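Local coordinates for calcium-dependent protein kinase, putative (Plasmodium falciparum, PDB 3MSE) that probably phosphorylates serine and threonine residues of proteins in response to calcium, this chain being its C-terminal EF-hand region, at residues N18-I23 with L133-L139; S55-I61 with R87-T91; G123-K127 with N165-F169. All blocks are in the same frame, centred on the assembly; numbering follows the deposited sequence. Where two conformers were deposited one is given.

Contact 1: residues N18-I23 with L133-L139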
ATOM      1  N   ASN A  18      16.165 -12.520  11.901  1.00 34.12           N
ATOM      2  CA  ASN A  18      15.099 -12.036  12.733  1.00 34.87           C
ATOM      3  C   ASN A  18      14.938 -10.520  12.619  1.00 34.25           C
ATOM      4  O   ASN A  18      13.819 -10.027  12.506  1.00 34.03           O
ATOM      5  CB  ASN A  18      15.314 -12.489  14.170  1.00 36.11           C
ATOM      6  CG  ASN A  18      14.920 -13.939  14.383  1.00 39.15           C
ATOM      7  OD1 ASN A  18      13.844 -14.379  13.953  1.00 45.04           O
ATOM      8  ND2 ASN A  18      15.777 -14.685  15.064  1.00 42.26           N
ATOM      9  N   ILE A  19      16.057  -9.801  12.560  1.00 33.72           N
ATOM     10  CA  ILE A  19      16.028  -8.329  12.417  1.00 33.64           C
ATOM     11  C   ILE A  19      15.435  -7.853  11.082  1.00 33.44           C
ATOM     12  O   ILE A  19      14.607  -6.925  11.051  1.00 33.51           O
ATOM     13  CB  ILE A  19      17.414  -7.692  12.714  1.00 33.20           C
ATOM     14  CG1 ILE A  19      17.756  -7.905  14.205  1.00 34.39           C
ATOM     15  CG2 ILE A  19      17.423  -6.205  12.363  1.00 33.27           C
ATOM     16  CD1 ILE A  19      19.208  -7.586  14.606  1.00 33.78           C
ATOM     17  N   ARG A  20      15.825  -8.497   9.983  1.00 33.07           N
ATOM     18  CA  ARG A  20      15.190  -8.231   8.678  1.00 32.28           C
ATOM     19  C   ARG A  20      13.687  -8.407   8.776  1.00 31.02           C
ATOM     20  O   ARG A  20      12.911  -7.570   8.305  1.00 31.40           O
ATOM     21  CB  ARG A  20      15.739  -9.200   7.619  1.00 32.53           C
ATOM     22  CG  ARG A  20      15.737  -8.689   6.198  1.00 34.20           C
ATOM     23  CD  ARG A  20      14.403  -8.696   5.467  1.00 36.49           C
ATOM     24  NE  ARG A  20      13.644  -9.941   5.516  1.00 39.18           N
ATOM     25  CZ  ARG A  20      13.006 -10.494   4.474  1.00 38.37           C
ATOM     26  NH1 ARG A  20      13.077  -9.961   3.264  1.00 38.73           N
ATOM     27  NH2 ARG A  20      12.315 -11.611   4.641  1.00 33.56           N
ATOM     28  N   ASN A  21      13.272  -9.504   9.391  1.00 30.23           N
ATOM     29  CA  ASN A  21      11.858  -9.810   9.467  1.00 30.53           C
ATOM     30  C   ASN A  21      11.107  -8.905  10.460  1.00 30.83           C
ATOM     31  O   ASN A  21       9.946  -8.610  10.260  1.00 31.51           O
ATOM     32  CB  ASN A  21      11.661 -11.296   9.770  1.00 30.33           C
ATOM     33  CG  ASN A  21      12.070 -12.189   8.580  1.00 30.74           C
ATOM     34  OD1 ASN A  21      12.300 -11.694   7.482  1.00 27.38           O
ATOM     35  ND2 ASN A  21      12.166 -13.488   8.812  1.00 30.42           N
ATOM     36  N   ILE A  22      11.783  -8.459  11.506  1.00 31.34           N
ATOM     37  CA  ILE A  22      11.199  -7.450  12.408  1.00 32.26           C
ATOM     38  C   ILE A  22      10.870  -6.176  11.625  1.00 32.63           C
ATOM     39  O   ILE A  22       9.756  -5.641  11.723  1.00 33.25           O
ATOM     40  CB  ILE A  22      12.105  -7.191  13.617  1.00 32.19           C
ATOM     41  CG1 ILE A  22      12.014  -8.398  14.549  1.00 31.73           C
ATOM     42  CG2 ILE A  22      11.648  -5.892  14.380  1.00 32.97           C
ATOM     43  CD1 ILE A  22      13.163  -8.530  15.504  1.00 35.71           C
ATOM     44  N   ILE A  23      11.829  -5.742  10.811  1.00 32.81           N
ATOM     45  CA  ILE A  23      11.660  -4.629   9.885  1.00 33.35           C
ATOM     46  C   ILE A  23      10.508  -4.875   8.912  1.00 33.60           C
ATOM     47  O   ILE A  23       9.695  -3.971   8.660  1.00 34.12           O
ATOM     48  CB  ILE A  23      12.985  -4.345   9.118  1.00 33.69           C
ATOM     49  CG1 ILE A  23      14.083  -3.911  10.093  1.00 35.32           C
ATOM     50  CG2 ILE A  23      12.790  -3.271   8.013  1.00 34.12           C
ATOM     51  CD1 ILE A  23      15.526  -4.018   9.536  1.00 34.48           C
ATOM     52  N   LEU A 133      14.931  -1.237  18.824  1.00 34.97           N
ATOM     53  CA  LEU A 133      14.005  -1.995  17.991  1.00 35.77           C
ATOM     54  C   LEU A 133      13.792  -3.416  18.539  1.00 35.30           C
ATOM     55  O   LEU A 133      12.684  -3.934  18.502  1.00 35.10           O
ATOM     56  CB  LEU A 133      14.513  -2.046  16.528  1.00 35.56           C
ATOM     57  CG  LEU A 133      13.617  -2.770  15.520  1.00 36.56           C
ATOM     58  CD1 LEU A 133      12.278  -2.062  15.374  1.00 37.92           C
ATOM     59  CD2 LEU A 133      14.300  -2.858  14.170  1.00 38.12           C
ATOM     60  N   VAL A 134      14.840  -4.024  19.081  1.00 35.55           N
ATOM     61  CA  VAL A 134      14.722  -5.399  19.547  1.00 36.43           C
ATOM     62  C   VAL A 134      14.528  -5.522  21.048  1.00 36.96           C
ATOM     63  O   VAL A 134      14.738  -6.606  21.632  1.00 36.82           O
ATOM     64  CB  VAL A 134      15.903  -6.277  19.042  1.00 36.71           C
ATOM     65  CG1 VAL A 134      15.985  -6.184  17.518  1.00 36.84           C
ATOM     66  CG2 VAL A 134      17.228  -5.853  19.676  1.00 36.24           C
ATOM     67  N   HIS A 135      14.102  -4.425  21.671  1.00 37.45           N
ATOM     68  CA  HIS A 135      13.985  -4.355  23.141  1.00 38.38           C
ATOM     69  C   HIS A 135      12.998  -5.397  23.697  1.00 38.77           C
ATOM     70  O   HIS A 135      13.126  -5.831  24.842  1.00 38.12           O
ATOM     71  CB  HIS A 135      13.567  -2.935  23.580  1.00 38.52           C
ATOM     72  CG  HIS A 135      12.100  -2.693  23.450  1.00 39.31           C
ATOM     73  ND1 HIS A 135      11.486  -2.494  22.234  1.00 42.70           N
ATOM     74  CD2 HIS A 135      11.112  -2.699  24.372  1.00 41.09           C
ATOM     75  CE1 HIS A 135      10.184  -2.364  22.417  1.00 43.05           C
ATOM     76  NE2 HIS A 135       9.932  -2.480  23.709  1.00 41.98           N
ATOM     77  N   ASP A 136      12.018  -5.804  22.891  1.00 39.52           N
ATOM     78  CA  ASP A 136      11.063  -6.822  23.335  1.00 41.18           C
ATOM     79  C   ASP A 136      11.314  -8.209  22.712  1.00 42.38           C
ATOM     80  O   ASP A 136      10.404  -9.025  22.621  1.00 41.98           O
ATOM     81  CB  ASP A 136       9.616  -6.369  23.076  1.00 40.82           C
ATOM     82  CG  ASP A 136       9.317  -6.115  21.584  1.00 42.40           C
ATOM     83  OD1 ASP A 136       8.165  -5.735  21.297  1.00 45.07           O
ATOM     84  OD2 ASP A 136      10.202  -6.267  20.700  1.00 42.13           O
ATOM     85  N   LYS A 137      12.545  -8.451  22.281  1.00 44.23           N
ATOM     86  CA  LYS A 137      12.913  -9.696  21.608  1.00 46.09           C
ATOM     87  C   LYS A 137      14.132 -10.242  22.300  1.00 47.48           C
ATOM     88  O   LYS A 137      14.986  -9.477  22.775  1.00 47.29           O
ATOM     89  CB  LYS A 137      13.261  -9.447  20.126  1.00 46.09           C
ATOM     90  CG  LYS A 137      12.244  -8.656  19.319  1.00 46.27           C
ATOM     91  CD  LYS A 137      11.028  -9.498  18.964  1.00 48.47           C
ATOM     92  CE  LYS A 137      10.131  -8.795  17.936  1.00 48.26           C
ATOM     93  NZ  LYS A 137       9.272  -7.731  18.543  1.00 50.25           N
ATOM     94  N   VAL A 138      14.223 -11.567  22.349  1.00 49.53           N
ATOM     95  CA  VAL A 138      15.307 -12.249  23.065  1.00 51.59           C
ATOM     96  C   VAL A 138      16.694 -12.073  22.408  1.00 52.83           C
ATOM     97  O   VAL A 138      17.719 -12.402  23.020  1.00 54.13           O
ATOM     98  CB  VAL A 138      14.945 -13.744  23.364  1.00 51.78           C
ATOM     99  CG1 VAL A 138      14.470 -14.471  22.094  1.00 53.25           C
ATOM    100  CG2 VAL A 138      16.103 -14.485  24.017  1.00 52.00           C
ATOM    101  N   LEU A 139      16.725 -11.517  21.198  1.00 53.72           N
ATOM    102  CA  LEU A 139      17.969 -11.206  20.467  1.00 54.63           C
ATOM    103  C   LEU A 139      18.986 -10.388  21.269  1.00 55.53           C
ATOM    104  O   LEU A 139      18.611  -9.609  22.150  1.00 55.38           O
ATOM    105  CB  LEU A 139      17.663 -10.447  19.168  1.00 54.41           C
ATOM    106  CG  LEU A 139      16.537 -10.914  18.250  1.00 54.62           C
ATOM    107  CD1 LEU A 139      16.293  -9.848  17.194  1.00 54.99           C
ATOM    108  CD2 LEU A 139      16.873 -12.252  17.603  1.00 54.27           C
TER
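I22 sends one branch to L133, at the end of helix 127-133, and the other into the loop that follows. Its CD1 meets the CD1 methyl of L139 tip to tip at 3.8 Å, while its CG2 lies 3.9 Å from CG of L133, the two side chains running past each other in opposite directions. The beta-branched isoleucine suits this place: with CG1 anti to the carbonyl carbon (chi1 -73°), CG2 falls anti to the backbone N, and the two arms diverge toward different leucines. K137 adds the aliphatic part of its chain, with CE 3.9 Å from CG1 of I22. One turn earlier on the helix, I19 presents its CG1 to CD1 of L139 at 3.9 Å and, slightly further off, to CG1 of V134. The fork of L139 serves two neighbours, since its other methyl, CD2, lies 3.7 Å from ND2 of N18 in a purely van der Waals contact.

The motif behind this packing is an EF-hand: helix 127-133 leaves the second calcium loop, and the first turns of the long helix 18-48 rest against the bend that follows it. V134 is where that exit helix gives up its helical backbone. A type I beta turn from V134 to K137, closed by K137 N to V134 O at 2.9 Å, then swings L139 back onto the isoleucines. I19 and I23 also touch F147 of helix 141-152, and I23 reaches F172 and M176 of helix 169-177, consistent with large apolar residues on this face.

Further out, K137 NZ forms a salt bridge with D136 OD2 at 2.8 Å and a hydrogen bond with N85 of the second subunit, whose I84 packs on I22 and whose Q80 packs on N18.

Contact 2: residues S55-I61 with R87-T91. With CA (calcium ion), chain E.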
ATOM      1  N   SER A  55     -21.408  -1.658  -9.318  1.00 40.55           N
ATOM      2  CA  SER A  55     -21.041  -0.288  -9.631  1.00 39.75           C
ATOM      3  C   SER A  55     -22.070   0.703  -9.048  1.00 39.06           C
ATOM      4  O   SER A  55     -23.171   0.303  -8.636  1.00 39.36           O
ATOM      5  CB  SER A  55     -20.892  -0.102 -11.134  1.00 39.24           C
ATOM      6  OG  SER A  55     -22.149  -0.125 -11.735  1.00 39.55           O
ATOM      7  N   LEU A  56     -21.705   1.982  -9.016  1.00 37.84           N
ATOM      8  CA  LEU A  56     -22.537   3.016  -8.378  1.00 37.07           C
ATOM      9  C   LEU A  56     -23.119   3.991  -9.372  1.00 35.44           C
ATOM     10  O   LEU A  56     -22.383   4.656 -10.092  1.00 35.95           O
ATOM     11  CB  LEU A  56     -21.737   3.798  -7.315  1.00 36.60           C
ATOM     12  CG  LEU A  56     -21.183   3.019  -6.125  1.00 36.66           C
ATOM     13  CD1 LEU A  56     -20.548   3.961  -5.107  1.00 35.76           C
ATOM     14  CD2 LEU A  56     -22.262   2.169  -5.477  1.00 36.86           C
ATOM     15  N   SER A  57     -24.444   4.093  -9.414  1.00 34.59           N
ATOM     16  CA  SER A  57     -25.065   5.125 -10.235  1.00 34.16           C
ATOM     17  C   SER A  57     -24.958   6.493  -9.535  1.00 33.61           C
ATOM     18  O   SER A  57     -24.628   6.555  -8.354  1.00 33.47           O
ATOM     19  CB  SER A  57     -26.526   4.799 -10.539  1.00 34.09           C
ATOM     20  OG  SER A  57     -27.338   4.957  -9.390  1.00 34.56           O
ATOM     21  N   HIS A  58     -25.243   7.573 -10.260  1.00 33.48           N
ATOM     22  CA  HIS A  58     -25.293   8.905  -9.635  1.00 33.97           C
ATOM     23  C   HIS A  58     -26.319   8.943  -8.496  1.00 34.05           C
ATOM     24  O   HIS A  58     -26.015   9.419  -7.393  1.00 34.16           O
ATOM     25  CB  HIS A  58     -25.546  10.006 -10.680  1.00 33.38           C
ATOM     26  CG  HIS A  58     -24.352  10.305 -11.546  1.00 34.24           C
ATOM     27  ND1 HIS A  58     -24.168  11.520 -12.177  1.00 35.32           N
ATOM     28  CD2 HIS A  58     -23.278   9.546 -11.880  1.00 35.21           C
ATOM     29  CE1 HIS A  58     -23.046  11.492 -12.873  1.00 35.45           C
ATOM     30  NE2 HIS A  58     -22.486  10.306 -12.708  1.00 35.53           N
ATOM     31  N   ARG A  59     -27.514   8.423  -8.757  0.50 34.16           N
ATOM     32  CA  ARG A  59     -28.582   8.384  -7.752  0.50 34.20           C
ATOM     33  C   ARG A  59     -28.191   7.624  -6.488  0.50 34.23           C
ATOM     34  O   ARG A  59     -28.434   8.100  -5.376  0.50 34.00           O
ATOM     35  CB  ARG A  59     -29.867   7.795  -8.344  0.50 34.10           C
ATOM     36  CG  ARG A  59     -30.976   7.580  -7.321  0.50 34.12           C
ATOM     37  CD  ARG A  59     -32.110   6.741  -7.902  0.50 32.84           C
ATOM     38  NE  ARG A  59     -31.665   5.377  -8.192  0.50 32.25           N
ATOM     39  CZ  ARG A  59     -31.207   4.525  -7.277  0.50 30.27           C
ATOM     40  NH1 ARG A  59     -31.105   4.894  -5.993  0.50 28.95           N
ATOM     41  NH2 ARG A  59     -30.834   3.310  -7.648  0.50 26.78           N
ATOM     42  N   GLU A  60     -27.589   6.443  -6.651  1.00 34.39           N
ATOM     43  CA  GLU A  60     -27.163   5.639  -5.485  1.00 33.76           C
ATOM     44  C   GLU A  60     -26.262   6.423  -4.524  1.00 33.17           C
ATOM     45  O   GLU A  60     -26.388   6.299  -3.299  1.00 32.84           O
ATOM     46  CB  GLU A  60     -26.438   4.350  -5.906  1.00 34.07           C
ATOM     47  CG  GLU A  60     -27.376   3.257  -6.486  1.00 35.62           C
ATOM     48  CD  GLU A  60     -26.620   2.019  -6.986  1.00 36.18           C
ATOM     49  OE1 GLU A  60     -27.229   0.933  -7.029  1.00 38.05           O
ATOM     50  OE2 GLU A  60     -25.414   2.113  -7.323  1.00 36.13           O
ATOM     51  N   ILE A  61     -25.335   7.195  -5.083  1.00 31.74           N
ATOM     52  CA  ILE A  61     -24.433   8.013  -4.279  1.00 31.66           C
ATOM     53  C   ILE A  61     -25.201   9.259  -3.764  1.00 31.84           C
ATOM     54  O   ILE A  61     -25.084   9.635  -2.599  1.00 31.59           O
ATOM     55  CB  ILE A  61     -23.202   8.447  -5.112  1.00 31.02           C
ATOM     56  CG1 ILE A  61     -22.362   7.222  -5.502  1.00 31.12           C
ATOM     57  CG2 ILE A  61     -22.333   9.451  -4.370  1.00 30.32           C
ATOM     58  CD1 ILE A  61     -21.259   7.558  -6.477  1.00 29.38           C
ATOM     59  N   ARG A  87     -19.461   8.067 -17.423  1.00 51.04           N
ATOM     60  CA  ARG A  87     -20.285   6.923 -17.832  1.00 51.31           C
ATOM     61  C   ARG A  87     -21.672   6.807 -17.181  1.00 50.27           C
ATOM     62  O   ARG A  87     -22.469   5.951 -17.586  1.00 50.41           O
ATOM     63  CB  ARG A  87     -19.518   5.616 -17.593  1.00 51.97           C
ATOM     64  CG  ARG A  87     -18.630   5.166 -18.750  1.00 55.39           C
ATOM     65  CD  ARG A  87     -18.292   3.681 -18.610  1.00 61.16           C
ATOM     66  NE  ARG A  87     -17.807   3.368 -17.261  1.00 64.28           N
ATOM     67  CZ  ARG A  87     -16.524   3.251 -16.931  1.00 66.45           C
ATOM     68  NH1 ARG A  87     -15.574   3.404 -17.854  1.00 67.76           N
ATOM     69  NH2 ARG A  87     -16.184   2.986 -15.676  1.00 66.82           N
ATOM     70  N   GLY A  88     -21.957   7.627 -16.168  1.00 48.41           N
ATOM     71  CA  GLY A  88     -23.196   7.466 -15.393  1.00 46.44           C
ATOM     72  C   GLY A  88     -23.185   6.250 -14.473  1.00 45.47           C
ATOM     73  O   GLY A  88     -24.159   5.984 -13.762  1.00 44.92           O
ATOM     74  N   ASN A  89     -22.079   5.508 -14.503  1.00 44.18           N
ATOM     75  CA  ASN A  89     -21.839   4.356 -13.648  1.00 43.53           C
ATOM     76  C   ASN A  89     -20.420   4.541 -13.118  1.00 42.96           C
ATOM     77  O   ASN A  89     -19.492   4.817 -13.895  1.00 43.48           O
ATOM     78  CB  ASN A  89     -21.952   3.035 -14.443  1.00 43.54           C
ATOM     79  CG  ASN A  89     -23.365   2.797 -15.001  1.00 44.15           C
ATOM     80  OD1 ASN A  89     -24.249   2.301 -14.292  1.00 44.69           O
ATOM     81  ND2 ASN A  89     -23.586   3.177 -16.258  1.00 41.80           N
ATOM     82  N   ILE A  90     -20.252   4.411 -11.805  1.00 41.25           N
ATOM     83  CA  ILE A  90     -18.972   4.653 -11.178  1.00 39.97           C
ATOM     84  C   ILE A  90     -18.440   3.360 -10.615  1.00 39.38           C
ATOM     85  O   ILE A  90     -19.136   2.662  -9.864  1.00 38.65           O
ATOM     86  CB  ILE A  90     -19.091   5.732 -10.067  1.00 40.54           C
ATOM     87  CG1 ILE A  90     -19.284   7.107 -10.716  1.00 40.35           C
ATOM     88  CG2 ILE A  90     -17.866   5.724  -9.163  1.00 39.06           C
ATOM     89  CD1 ILE A  90     -20.249   7.988  -9.995  1.00 42.31           C
ATOM     90  N   THR A  91     -17.204   3.031 -10.979  1.00 38.79           N
ATOM     91  CA  THR A  91     -16.638   1.749 -10.570  1.00 38.62           C
ATOM     92  C   THR A  91     -16.125   1.788  -9.153  1.00 38.76           C
ATOM     93  O   THR A  91     -15.923   2.870  -8.573  1.00 38.22           O
ATOM     94  CB  THR A  91     -15.460   1.295 -11.477  1.00 38.60           C
ATOM     95  OG1 THR A  91     -14.366   2.188 -11.296  1.00 38.04           O
ATOM     96  CG2 THR A  91     -15.868   1.249 -12.958  1.00 37.95           C
TER
HETATM   97 CA    CA E 183     -25.331  -0.328  -8.221  1.00 34.59          CA
HETATM   98  O   HOH W   1     -24.175   1.559 -11.860  1.00 52.57           O
HETATM   99  O   HOH W   2     -26.085   7.712 -13.145  1.00 33.49           O
HETATM  100  O   HOH W   3     -26.105   0.609  -9.639  1.00 27.76           O
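L56 O accepts the backbone N-H of I90 at 2.7 Å, and I90 O answers by taking the N-H of L56 at 2.8 Å, nearly straight at 168°. This reciprocal pair joins the calcium-binding loop of one EF-hand to the loop of its partner hand as a very short antiparallel sheet. I90 sends its CD1 to CD1 of I61 at 3.7 Å, the two chains crossing at about a right angle, and the same methyl lies 3.9 Å from H58 CD2, oblique to the imidazole. Beta-branched isoleucine favours extended backbone, and its CG1-CD1 arm is long enough to reach both. L56 carries the apolar surface on to F45 and L48 of helix 18-48.

S55 gives calcium only its carbonyl O, at 2.3 Å, whereas E60 supplies both carboxylate oxygens; D49, N51 and N53 complete the protein ligands. E60 OE2 also accepts the N-H of S57 from above the carboxylate plane. S57 OG lies between the backbone N and the carbonyl carbon (chi1 72°), which turns it to E60 N at 3.1 Å. This capping box helps fix the metal-binding glutamate, and serine's short hydroxyl suits the N-cap.

G88 has a positive phi of 72°, which favours glycine, and its CA lies beside the H58 ring, whose NE2 is hydrogen-bonded to D83 OD2. A water donates to G88 O at 2.7 Å and accepts from the backbone N of H58 at 3.0 Å.

Contact 3: residues G123-K127 with N165-F169; sequences GYISK and NKISF. With CA (calcium ion), chain B.
Y124 and K166 cross at about a right angle on the outer side of the paired loops. The lysine chain bends at chi3 (82°) and again at chi4, which brings CE to 3.9 Å from CB of Y124 and leaves NZ beside CB of S126. K166 CB meets the phenol at CD1, 4.0 Å away and obliquely. A long flexible lysine can lie against the tyrosine with its methylenes, while the CD1-CE1 side of the Y124 ring passes S168, near its N and CB.

I125 and I167 turn to the other side, CB to CB 4.0 Å apart. Between them the two loops are tied in the manner of an EF-hand pair: I125 N to I167 O is 2.8 Å and almost straight at 173°, but the return bond from I167 N to I125 O is weak. Two CA-H...O contacts, Y124 CA to I167 O and K166 CA to I125 O, flank these two bonds. Y124 binds calcium through its carbonyl O at 2.4 Å, so its side chain can be used for packing; D118, D122 and D129 are the other protein ligands. G123 holds a positive phi, at which a side chain would press on the preceding carbonyl.

The two isoleucines are buried among helices: I125 packs on F114 and I117 of helix 109-117, I167 on F147, F148 and V151 of helix 141-152, and both touch F172 of helix 169-177.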
ATOM      1  N   GLY A 123      18.226  11.065  10.932  1.00 60.04           N
ATOM      2  CA  GLY A 123      18.484  10.552   9.573  1.00 59.17           C
ATOM      3  C   GLY A 123      19.434   9.365   9.448  1.00 58.52           C
ATOM      4  O   GLY A 123      19.786   8.957   8.338  1.00 58.41           O
ATOM      5  N   TYR A 124      19.857   8.805  10.579  1.00 58.09           N
ATOM      6  CA  TYR A 124      20.736   7.637  10.573  1.00 57.51           C
ATOM      7  C   TYR A 124      20.240   6.559  11.529  1.00 56.40           C
ATOM      8  O   TYR A 124      19.803   6.866  12.645  1.00 56.11           O
ATOM      9  CB  TYR A 124      22.170   8.042  10.929  1.00 58.42           C
ATOM     10  CG  TYR A 124      22.885   8.786   9.811  1.00 60.97           C
ATOM     11  CD1 TYR A 124      23.672   8.099   8.884  1.00 62.49           C
ATOM     12  CD2 TYR A 124      22.765  10.175   9.678  1.00 63.22           C
ATOM     13  CE1 TYR A 124      24.323   8.775   7.847  1.00 64.45           C
ATOM     14  CE2 TYR A 124      23.411  10.862   8.641  1.00 65.04           C
ATOM     15  CZ  TYR A 124      24.188  10.157   7.731  1.00 65.43           C
ATOM     16  OH  TYR A 124      24.829  10.828   6.708  1.00 66.37           O
ATOM     17  N   ILE A 125      20.308   5.297  11.095  1.00 54.74           N
ATOM     18  CA  ILE A 125      20.027   4.176  11.995  1.00 53.14           C
ATOM     19  C   ILE A 125      21.311   3.735  12.695  1.00 52.39           C
ATOM     20  O   ILE A 125      22.191   3.144  12.077  1.00 52.16           O
ATOM     21  CB  ILE A 125      19.320   2.978  11.287  1.00 52.99           C
ATOM     22  CG1 ILE A 125      17.862   3.330  10.966  1.00 52.35           C
ATOM     23  CG2 ILE A 125      19.375   1.716  12.163  1.00 52.15           C
ATOM     24  CD1 ILE A 125      17.118   2.259  10.162  1.00 51.78           C
ATOM     25  N   SER A 126      21.401   4.034  13.991  1.00 51.57           N
ATOM     26  CA  SER A 126      22.561   3.666  14.800  1.00 50.73           C
ATOM     27  C   SER A 126      22.399   2.281  15.394  1.00 50.20           C
ATOM     28  O   SER A 126      21.332   1.659  15.307  1.00 50.10           O
ATOM     29  CB  SER A 126      22.789   4.686  15.928  1.00 51.00           C
ATOM     30  OG  SER A 126      21.644   4.808  16.769  1.00 51.63           O
ATOM     31  N   LYS A 127      23.474   1.800  15.997  1.00 49.27           N
ATOM     32  CA  LYS A 127      23.458   0.563  16.742  1.00 48.61           C
ATOM     33  C   LYS A 127      22.388   0.615  17.851  1.00 47.57           C
ATOM     34  O   LYS A 127      21.630  -0.351  18.046  1.00 47.17           O
ATOM     35  CB  LYS A 127      24.849   0.312  17.325  1.00 49.09           C
ATOM     36  CG  LYS A 127      25.183  -1.141  17.579  1.00 52.31           C
ATOM     37  CD  LYS A 127      24.920  -1.529  19.030  1.00 56.28           C
ATOM     38  CE  LYS A 127      25.244  -2.990  19.289  1.00 57.71           C
ATOM     39  NZ  LYS A 127      26.699  -3.284  19.163  1.00 59.19           N
ATOM     40  N   ASN A 165      29.421   2.972  11.824  1.00 72.59           N
ATOM     41  CA  ASN A 165      28.481   1.874  12.023  1.00 71.83           C
ATOM     42  C   ASN A 165      27.068   2.437  12.168  1.00 70.99           C
ATOM     43  O   ASN A 165      26.383   2.240  13.182  1.00 71.15           O
ATOM     44  CB  ASN A 165      28.874   1.016  13.223  1.00 72.20           C
ATOM     45  CG  ASN A 165      28.545  -0.450  13.012  1.00 73.24           C
ATOM     46  OD1 ASN A 165      28.981  -1.061  12.028  1.00 73.74           O
ATOM     47  ND2 ASN A 165      27.772  -1.027  13.935  1.00 73.59           N
ATOM     48  N   LYS A 166      26.670   3.170  11.131  1.00 69.57           N
ATOM     49  CA  LYS A 166      25.391   3.844  11.041  1.00 68.08           C
ATOM     50  C   LYS A 166      24.818   3.519   9.671  1.00 66.80           C
ATOM     51  O   LYS A 166      25.545   3.082   8.778  1.00 66.88           O
ATOM     52  CB  LYS A 166      25.577   5.356  11.172  1.00 68.34           C
ATOM     53  CG  LYS A 166      26.466   5.791  12.341  1.00 69.34           C
ATOM     54  CD  LYS A 166      26.526   7.310  12.488  1.00 70.53           C
ATOM     55  CE  LYS A 166      25.325   7.856  13.248  1.00 71.60           C
ATOM     56  NZ  LYS A 166      25.300   7.376  14.661  1.00 72.35           N
ATOM     57  N   ILE A 167      23.523   3.744   9.492  1.00 65.04           N
ATOM     58  CA  ILE A 167      22.855   3.396   8.244  1.00 63.33           C
ATOM     59  C   ILE A 167      21.985   4.556   7.762  1.00 62.32           C
ATOM     60  O   ILE A 167      21.061   4.984   8.460  1.00 62.29           O
ATOM     61  CB  ILE A 167      22.001   2.098   8.409  1.00 63.41           C
ATOM     62  CG1 ILE A 167      22.883   0.907   8.812  1.00 63.25           C
ATOM     63  CG2 ILE A 167      21.218   1.791   7.143  1.00 63.14           C
ATOM     64  CD1 ILE A 167      22.105  -0.318   9.319  1.00 63.01           C
ATOM     65  N   SER A 168      22.291   5.062   6.570  1.00 60.88           N
ATOM     66  CA  SER A 168      21.475   6.085   5.917  1.00 59.79           C
ATOM     67  C   SER A 168      20.231   5.428   5.333  1.00 59.12           C
ATOM     68  O   SER A 168      20.165   4.204   5.242  1.00 58.78           O
ATOM     69  CB  SER A 168      22.265   6.746   4.784  1.00 59.88           C
ATOM     70  OG  SER A 168      22.349   5.879   3.659  1.00 59.73           O
ATOM     71  N   PHE A 169      19.257   6.234   4.910  1.00 58.18           N
ATOM     72  CA  PHE A 169      18.069   5.678   4.294  1.00 57.60           C
ATOM     73  C   PHE A 169      18.409   4.905   3.032  1.00 57.58           C
ATOM     74  O   PHE A 169      17.792   3.879   2.750  1.00 57.49           O
ATOM     75  CB  PHE A 169      16.998   6.728   3.988  1.00 57.26           C
ATOM     76  CG  PHE A 169      15.833   6.163   3.224  1.00 56.82           C
ATOM     77  CD1 PHE A 169      15.591   6.549   1.910  1.00 55.52           C
ATOM     78  CD2 PHE A 169      15.025   5.178   3.795  1.00 55.67           C
ATOM     79  CE1 PHE A 169      14.538   6.002   1.187  1.00 55.20           C
ATOM     80  CE2 PHE A 169      13.975   4.615   3.081  1.00 55.49           C
ATOM     81  CZ  PHE A 169      13.725   5.033   1.773  1.00 55.87           C
TER
HETATM   82 CA    CA B 180      19.096   7.726  14.758  1.00 55.45          CA
HETATM   83  O   HOH W   4      20.787   7.387  15.750  1.00 55.45           O
HETATM   84  O   HOH W   5      17.839   7.936  16.682  1.00 55.59           O

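Overall arrangement
Contacts 2 and 3 each join a calcium-bound loop to a partner loop, which in contact 3 probably belongs to a second EF-hand. They lie on opposite sides of the chain's centre, their own centres about 50 Å apart. Helix 18-48 spans between the lobes: its first turns supply one side of contact 1, and its far end runs into the loop that leads to 55-61, leaving the centres of contacts 1 and 2 about 47 Å apart. Contact 1 belongs with contact 3, about 16 Å between centres and 7 Å between nearest atoms. Helix 127-133 connects them, carrying the calcium ligand D129 and ending at L133, whose side chain is about 11 Å from the ion.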